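Local structure of glycoside hydrolase family 43 (Halothermothrix orenii, 4QQS) at residues Y30-N36 with D70-V76; N36-V41 with G54-Y60; S262-E267 with G311-N315. The protein hydrolyses glycosidic bonds as a thermostable five-bladed beta-propeller glycosidase, with alpha-L-arabinofuranosidase activity and a probable part in degrading plant polysaccharides such as xylan. One frame throughout, in Å; residues are numbered along the deposited sequence.

Contact 1: Y30-N36 with D70-V76; sequences YATSAIN and DFWAPEV. With NA (sodium ion), chain D.
Y30, T32 and I35 meet V76, A73 and F71 in an interface between two propeller blades, where strand 26-32 of one four-stranded sheet runs beside strand 72-79 of the next. The axes of 30-32 and 72-76 approach to 5.1 Å and their directions are 166° apart, yet the two strands join through side chains and isolated polar links, not as a paired sheet. At one end V76 sets CG2 squarely over the Y30 ring, 3.5 Å from its centroid and 8° off the normal, a CH-pi contact. P74 adds its CG against Y30 CB at 3.7 Å, while the phenol oxygen reaches the backbone carbonyl of P106. Were Y30 an alanine, V76 CG2 would lose the ring face it rests on and P106 O its phenol partner, and a gap is likely to open between the blades. Midway, T32 turns OG1 beside its own backbone N (chi1 -57°), and this places the hydroxyl 2.8 Å from A73 N, which donates to it. At the far end F71 N donates to I35 O at 2.9 Å; the same oxygen lies at the edge of the F71 ring, 3.4 Å from CD1. A water accepts from S33 N and donates to F71 O, linking the blades once more. E75 takes no part in the contact itself; its OE2 binds the sodium ion at 2.1 Å, with H256 and waters as further ligands, and one of those waters also donates to A73 O. T32 OG1 is bonded to D17 too, the predicted proton acceptor, so the threonine hydroxyl ties the A73 backbone to that carboxylate and probably helps to position it as a second-shell group.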
# COMPACT_ATOMS: atom_id res chain seq x y z
N TYR A 30 -2.15 3.79 -8.86
CA TYR A 30 -3.52 3.67 -8.40
C TYR A 30 -3.53 4.16 -6.96
O TYR A 30 -2.60 3.88 -6.22
CB TYR A 30 -3.99 2.20 -8.45
CG TYR A 30 -3.74 1.51 -9.77
CD1 TYR A 30 -2.51 0.93 -10.05
CD2 TYR A 30 -4.72 1.45 -10.75
CE1 TYR A 30 -2.26 0.29 -11.24
CE2 TYR A 30 -4.47 0.81 -11.96
CZ TYR A 30 -3.24 0.24 -12.19
OH TYR A 30 -2.94 -0.40 -13.37
N ALA A 31 -4.57 4.87 -6.54
CA ALA A 31 -4.59 5.43 -5.20
C ALA A 31 -6.00 5.57 -4.68
O ALA A 31 -6.96 5.65 -5.46
CB ALA A 31 -3.90 6.81 -5.18
N THR A 32 -6.12 5.61 -3.36
CA THR A 32 -7.33 6.14 -2.73
C THR A 32 -7.55 7.54 -3.30
O THR A 32 -6.63 8.37 -3.31
CB THR A 32 -7.16 6.20 -1.21
OG1 THR A 32 -6.85 4.89 -0.75
CG2 THR A 32 -8.41 6.71 -0.54
N SER A 33 -8.75 7.79 -3.81
CA SER A 33 -8.96 8.96 -4.66
C SER A 33 -10.45 9.27 -4.64
O SER A 33 -10.91 10.04 -3.79
CB SER A 33 -8.37 8.68 -6.05
OG SER A 33 -8.78 7.41 -6.57
N ALA A 34 -11.21 8.63 -5.52
CA ALA A 34 -12.66 8.82 -5.59
C ALA A 34 -13.35 7.94 -4.54
O ALA A 34 -13.95 6.89 -4.85
CB ALA A 34 -13.15 8.47 -6.98
N ILE A 35 -13.25 8.36 -3.28
CA ILE A 35 -13.58 7.49 -2.16
C ILE A 35 -15.03 7.02 -2.16
O ILE A 35 -15.33 6.00 -1.55
CB ILE A 35 -13.25 8.15 -0.80
CG1 ILE A 35 -13.88 9.54 -0.70
CG2 ILE A 35 -11.74 8.20 -0.59
CD1 ILE A 35 -13.79 10.19 0.67
N ASN A 36 -15.92 7.73 -2.83
CA ASN A 36 -17.32 7.31 -2.86
C ASN A 36 -17.61 6.32 -3.98
O ASN A 36 -18.72 5.79 -4.06
CB ASN A 36 -18.24 8.52 -3.01
CG ASN A 36 -18.24 9.41 -1.79
OD1 ASN A 36 -17.86 9.00 -0.69
ND2 ASN A 36 -18.70 10.63 -1.96
N ASP A 70 -16.29 4.54 0.95
CA ASP A 70 -15.02 4.17 1.58
C ASP A 70 -14.19 3.21 0.71
O ASP A 70 -13.65 2.21 1.18
CB ASP A 70 -15.25 3.59 2.99
CG ASP A 70 -15.84 4.61 3.96
OD1 ASP A 70 -15.42 5.79 3.92
OD2 ASP A 70 -16.72 4.23 4.76
N PHE A 71 -14.06 3.57 -0.56
CA PHE A 71 -13.22 2.85 -1.51
C PHE A 71 -11.76 3.23 -1.25
O PHE A 71 -11.37 4.37 -1.53
CB PHE A 71 -13.63 3.18 -2.95
CG PHE A 71 -14.91 2.51 -3.38
CD1 PHE A 71 -16.14 3.07 -3.06
CD2 PHE A 71 -14.89 1.31 -4.08
CE1 PHE A 71 -17.31 2.43 -3.44
CE2 PHE A 71 -16.06 0.69 -4.45
CZ PHE A 71 -17.26 1.25 -4.12
N TRP A 72 -10.98 2.29 -0.71
CA TRP A 72 -9.62 2.57 -0.27
C TRP A 72 -8.60 1.60 -0.82
O TRP A 72 -8.86 0.40 -0.98
CB TRP A 72 -9.49 2.51 1.27
CG TRP A 72 -10.37 3.41 2.05
CD1 TRP A 72 -11.01 4.54 1.62
CD2 TRP A 72 -10.73 3.24 3.42
NE1 TRP A 72 -11.76 5.07 2.65
CE2 TRP A 72 -11.61 4.28 3.76
CE3 TRP A 72 -10.40 2.30 4.39
CZ2 TRP A 72 -12.16 4.41 5.04
CZ3 TRP A 72 -10.95 2.42 5.65
CH2 TRP A 72 -11.82 3.46 5.97
N ALA A 73 -7.40 2.15 -1.03
CA ALA A 73 -6.12 1.44 -1.12
C ALA A 73 -6.10 0.30 -2.14
O ALA A 73 -5.93 -0.87 -1.78
CB ALA A 73 -5.66 0.98 0.27
N PRO A 74 -6.20 0.66 -3.42
CA PRO A 74 -6.15 -0.32 -4.49
C PRO A 74 -4.73 -0.79 -4.75
O PRO A 74 -3.80 0.02 -4.66
CB PRO A 74 -6.67 0.47 -5.69
CG PRO A 74 -6.17 1.85 -5.44
CD PRO A 74 -6.30 2.03 -3.93
N GLU A 75 -4.56 -2.05 -5.11
CA GLU A 75 -3.26 -2.55 -5.54
C GLU A 75 -3.48 -3.45 -6.73
O GLU A 75 -4.47 -4.17 -6.79
CB GLU A 75 -2.57 -3.34 -4.45
CG GLU A 75 -2.26 -2.54 -3.22
CD GLU A 75 -1.12 -3.19 -2.41
OE1 GLU A 75 -0.53 -4.20 -2.86
OE2 GLU A 75 -0.79 -2.71 -1.32
N VAL A 76 -2.55 -3.39 -7.68
CA VAL A 76 -2.67 -4.11 -8.94
C VAL A 76 -1.42 -4.93 -9.24
O VAL A 76 -0.31 -4.39 -9.24
CB VAL A 76 -2.94 -3.12 -10.09
CG1 VAL A 76 -3.05 -3.84 -11.41
CG2 VAL A 76 -4.21 -2.32 -9.82
NA NA D . -1.08 -1.12 -0.00
O HOH W 1 -10.86 5.90 -3.77
O HOH W 2 -16.49 7.41 1.10
O HOH W 3 -3.26 -1.61 -0.10
O HOH W 4 1.12 -0.31 1.15
O HOH W 5 -0.83 0.17 -1.71
O HOH W 6 -1.35 -2.66 1.78

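Contact 2: N36-V41 with G54-Y60; sequences NRGFKV and GLALDSY
D58 OD1 is gripped from opposite faces of its carboxylate plane: R37 NE reaches it at 2.7 Å from one, and Y60 N, closing an Asx turn, at 3.0 Å from the other. R37 NH2 completes a side-on salt bridge by donating to D58 OD2 at 2.7 Å on the syn side. With CG anti to the backbone N (chi1 177°) and the chain extended as far as NE, R37 runs over the Y60 ring, its CG 3.9 Å from the centroid and close to the normal, a CH-pi contact, and its guanidinium has Y60 CD2 over one face, the two planes 32° apart. R37 O accepts from both S59 N and S59 OG, the hydroxyl at 2.7 Å. Further along, F39 N donates to L57 O at 2.9 Å, and the side chains of F39 and L57 lie side by side. V41 N bonds to G54 O, while V41 CG1 meets A56 CB at 3.7 Å. F39 O receives two weak bonds, from A56 N and L57 N: two residues face one, the classic beta bulge of an antiparallel hairpin, here between strands 38-44 and 51-58, the last two of a propeller blade.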
# COMPACT_ATOMS: atom_id res chain seq x y z
N ASN A 36 -15.92 7.73 -2.83
CA ASN A 36 -17.32 7.31 -2.86
C ASN A 36 -17.61 6.32 -3.98
O ASN A 36 -18.72 5.79 -4.06
CB ASN A 36 -18.24 8.52 -3.01
CG ASN A 36 -18.24 9.41 -1.79
OD1 ASN A 36 -17.86 9.00 -0.69
ND2 ASN A 36 -18.70 10.63 -1.96
N ARG A 37 -16.64 6.05 -4.84
CA ARG A 37 -16.93 5.43 -6.13
C ARG A 37 -15.90 4.42 -6.68
O ARG A 37 -16.28 3.42 -7.29
CB ARG A 37 -17.15 6.58 -7.14
CG ARG A 37 -17.41 6.17 -8.57
CD ARG A 37 -17.73 7.35 -9.45
NE ARG A 37 -18.01 6.88 -10.79
CZ ARG A 37 -18.67 7.57 -11.71
NH1 ARG A 37 -19.15 8.77 -11.42
NH2 ARG A 37 -18.86 7.04 -12.90
N GLY A 38 -14.61 4.68 -6.54
CA GLY A 38 -13.63 3.84 -7.20
C GLY A 38 -12.25 4.45 -7.14
O GLY A 38 -11.92 5.21 -6.23
N PHE A 39 -11.42 4.09 -8.11
CA PHE A 39 -10.00 4.42 -8.07
C PHE A 39 -9.51 4.98 -9.38
O PHE A 39 -9.65 4.35 -10.43
CB PHE A 39 -9.17 3.19 -7.69
CG PHE A 39 -9.65 2.54 -6.43
CD1 PHE A 39 -9.40 3.13 -5.21
CD2 PHE A 39 -10.40 1.39 -6.48
CE1 PHE A 39 -9.90 2.58 -4.05
CE2 PHE A 39 -10.92 0.83 -5.32
CZ PHE A 39 -10.66 1.42 -4.11
N LYS A 40 -8.89 6.15 -9.28
CA LYS A 40 -8.18 6.75 -10.38
C LYS A 40 -6.86 6.05 -10.64
O LYS A 40 -6.26 5.44 -9.75
CB LYS A 40 -7.91 8.23 -10.08
CG LYS A 40 -9.17 9.09 -10.09
CD LYS A 40 -8.91 10.51 -9.66
CE LYS A 40 -10.12 11.38 -9.93
NZ LYS A 40 -10.01 12.73 -9.32
N VAL A 41 -6.41 6.16 -11.88
CA VAL A 41 -5.11 5.70 -12.33
C VAL A 41 -4.40 6.85 -13.05
O VAL A 41 -5.02 7.61 -13.79
CB VAL A 41 -5.21 4.43 -13.21
CG1 VAL A 41 -6.07 4.67 -14.45
CG2 VAL A 41 -3.83 3.89 -13.57
N GLY A 54 -8.14 8.62 -15.63
CA GLY A 54 -9.52 8.28 -15.31
C GLY A 54 -9.67 7.19 -14.27
O GLY A 54 -8.72 6.82 -13.58
N LEU A 55 -10.89 6.67 -14.15
CA LEU A 55 -11.16 5.61 -13.18
C LEU A 55 -10.82 4.25 -13.75
O LEU A 55 -11.49 3.75 -14.65
CB LEU A 55 -12.63 5.63 -12.72
CG LEU A 55 -13.10 6.84 -11.92
CD1 LEU A 55 -14.59 6.71 -11.61
CD2 LEU A 55 -12.32 7.01 -10.64
N ALA A 56 -9.79 3.63 -13.19
CA ALA A 56 -9.45 2.25 -13.54
C ALA A 56 -10.50 1.27 -13.05
O ALA A 56 -10.82 0.30 -13.73
CB ALA A 56 -8.09 1.89 -12.95
N LEU A 57 -11.01 1.52 -11.85
CA LEU A 57 -12.10 0.75 -11.25
C LEU A 57 -13.18 1.76 -10.89
O LEU A 57 -12.93 2.72 -10.16
CB LEU A 57 -11.59 -0.01 -10.02
CG LEU A 57 -12.42 -0.87 -9.07
CD1 LEU A 57 -13.54 -0.11 -8.39
CD2 LEU A 57 -12.95 -2.08 -9.78
N ASP A 58 -14.37 1.54 -11.43
CA ASP A 58 -15.52 2.37 -11.16
C ASP A 58 -16.60 1.44 -10.66
O ASP A 58 -17.05 0.57 -11.40
CB ASP A 58 -15.95 3.06 -12.46
CG ASP A 58 -17.06 4.07 -12.27
OD1 ASP A 58 -17.56 4.20 -11.13
OD2 ASP A 58 -17.45 4.73 -13.27
N SER A 59 -17.03 1.59 -9.42
CA SER A 59 -18.09 0.74 -8.91
C SER A 59 -19.39 0.97 -9.67
O SER A 59 -20.27 0.11 -9.63
CB SER A 59 -18.29 0.95 -7.41
OG SER A 59 -18.74 2.26 -7.11
N TYR A 60 -19.52 2.11 -10.37
CA TYR A 60 -20.71 2.41 -11.16
C TYR A 60 -20.63 1.81 -12.56
O TYR A 60 -21.60 1.85 -13.29
CB TYR A 60 -20.92 3.92 -11.31
CG TYR A 60 -21.10 4.70 -10.02
CD1 TYR A 60 -21.18 4.08 -8.78
CD2 TYR A 60 -21.18 6.09 -10.06
CE1 TYR A 60 -21.34 4.82 -7.62
CE2 TYR A 60 -21.33 6.83 -8.91
CZ TYR A 60 -21.41 6.19 -7.70
OH TYR A 60 -21.57 6.94 -6.56
O HOH W 7 -21.26 5.22 -3.92

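Contact 3: S262-E267 with G311-N315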
# COMPACT_ATOMS: atom_id res chain seq x y z
N SER A 262 13.37 1.66 -11.14
CA SER A 262 13.61 2.75 -12.08
C SER A 262 13.46 2.27 -13.53
O SER A 262 13.41 1.07 -13.79
CB SER A 262 15.02 3.31 -11.88
OG SER A 262 15.99 2.31 -12.14
N PRO A 263 13.39 3.20 -14.48
CA PRO A 263 13.18 2.78 -15.86
C PRO A 263 14.21 1.78 -16.37
O PRO A 263 13.83 0.89 -17.12
CB PRO A 263 13.22 4.10 -16.63
CG PRO A 263 12.63 5.08 -15.67
CD PRO A 263 13.14 4.65 -14.31
N ASP A 264 15.47 1.90 -15.97
CA ASP A 264 16.50 0.98 -16.45
C ASP A 264 16.62 -0.28 -15.58
O ASP A 264 17.49 -1.12 -15.84
CB ASP A 264 17.87 1.68 -16.59
CG ASP A 264 18.58 1.90 -15.27
OD1 ASP A 264 17.92 1.81 -14.20
OD2 ASP A 264 19.81 2.16 -15.31
N GLY A 265 15.75 -0.42 -14.58
CA GLY A 265 15.73 -1.61 -13.75
C GLY A 265 16.80 -1.66 -12.67
O GLY A 265 16.89 -2.63 -11.92
N SER A 266 17.60 -0.60 -12.56
CA SER A 266 18.81 -0.68 -11.75
C SER A 266 18.68 -0.27 -10.28
O SER A 266 19.59 -0.57 -9.51
CB SER A 266 19.91 0.18 -12.37
OG SER A 266 19.61 1.56 -12.19
N GLU A 267 17.60 0.40 -9.90
CA GLU A 267 17.47 0.89 -8.54
C GLU A 267 15.99 0.92 -8.13
O GLU A 267 15.12 1.13 -8.96
CB GLU A 267 18.11 2.28 -8.37
CG GLU A 267 17.48 3.35 -9.24
CD GLU A 267 18.09 4.73 -9.09
OE1 GLU A 267 19.03 4.91 -8.28
OE2 GLU A 267 17.63 5.63 -9.82
N GLY A 311 17.16 12.08 -11.37
CA GLY A 311 16.01 11.36 -11.88
C GLY A 311 16.16 9.86 -11.74
O GLY A 311 17.28 9.36 -11.75
N PRO A 312 15.04 9.13 -11.61
CA PRO A 312 15.14 7.67 -11.59
C PRO A 312 15.95 7.16 -12.78
O PRO A 312 15.72 7.60 -13.90
CB PRO A 312 13.67 7.23 -11.65
CG PRO A 312 12.94 8.34 -10.98
CD PRO A 312 13.66 9.59 -11.43
N ARG A 313 16.91 6.28 -12.53
CA ARG A 313 17.88 5.91 -13.56
C ARG A 313 17.21 5.31 -14.78
O ARG A 313 16.34 4.44 -14.68
CB ARG A 313 18.95 4.97 -13.00
CG ARG A 313 19.99 5.68 -12.12
CD ARG A 313 20.91 4.70 -11.37
NE ARG A 313 21.32 3.68 -12.31
CZ ARG A 313 22.31 3.76 -13.18
NH1 ARG A 313 23.17 4.76 -13.12
NH2 ARG A 313 22.45 2.79 -14.06
N SER A 314 17.68 5.78 -15.93
CA SER A 314 17.13 5.40 -17.22
C SER A 314 18.26 5.30 -18.23
O SER A 314 19.31 5.94 -18.08
CB SER A 314 16.14 6.46 -17.70
OG SER A 314 16.78 7.68 -18.04
N ASN A 315 18.04 4.50 -19.26
CA ASN A 315 19.01 4.40 -20.35
C ASN A 315 18.84 5.57 -21.32
O ASN A 315 17.87 6.32 -21.23
CB ASN A 315 18.85 3.07 -21.07
CG ASN A 315 19.37 1.91 -20.25
OD1 ASN A 315 20.46 1.98 -19.69
ND2 ASN A 315 18.58 0.85 -20.15
OXT ASN A 315 19.67 5.79 -22.20
O HOH W 8 21.59 0.97 -17.16
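D264 is tied to R313 through one carboxylate oxygen while three donors grip the other: OD2 forms a salt bridge with R313 NH2 at 3.0 Å, and OD1 accepts from S262 OG, S266 OG and S266 N, the last closing an Asx turn. The S266 hydroxyl is the nearest of the three, its OG 2.6 Å from D264 OD1 on the syn side. Three donors would hold the carboxylate firmly and probably stabilise its negative charge. A type I turn from S262 to G265 carries the aspartate. The R313 side chain bends at chi3 (45°), which folds the guanidinium back over the loop, and NE donates to S266 OG at 2.7 Å, nearly straight (168°) and in the guanidinium plane. Carboxylate and guanidinium planes are 49° apart and a single nitrogen, NH2, makes the bridge, NE being given to the serine. The R313 backbone adds two links: its N donates to E267 OE2 at 2.9 Å, and its O accepts from D264 N at 3.0 Å. Apolar contact is slighter: P263 CD lies 3.7 Å from P312 CB, and S314 CB touches P263 CB. A water donates to both D264 OD2, at 2.8 Å, and N315 OD1, extending the attachment to the last residue. E267 OE1 forms a salt bridge with R291, and K22 donates to the carbonyls of S262 and P263. The loop connects strands 257-261 and 268-275 of one four-stranded blade, and the C-terminal tail that follows strand 298-302 of the same blade returns to it, while P312 packs on Y5 and on L47 and V48, in the turn between strands 38-44 and 51-58.

Overall arrangement
Contacts 1 and 2 are continuous, with centres 8 Å apart and N36 shared; along the chain, contact 2 is nested within the loop that contact 1 closes. F39 joins them, its CE1 3.4 Å from F71 C and its CD1 3.5 Å from P74 CG, while S33 OG probably bonds to K40 N. Contact 1 is the nearer to the active centre: the T32 side chain lies about 3 Å from that of D17, against about 7 Å for F39, whose side chain is also about 10 Å from the sodium ion. Contact 3 stands apart on the surface, away from the annotated sites, its centre about 27 Å from that of contact 1 and 30 Å from that of contact 2.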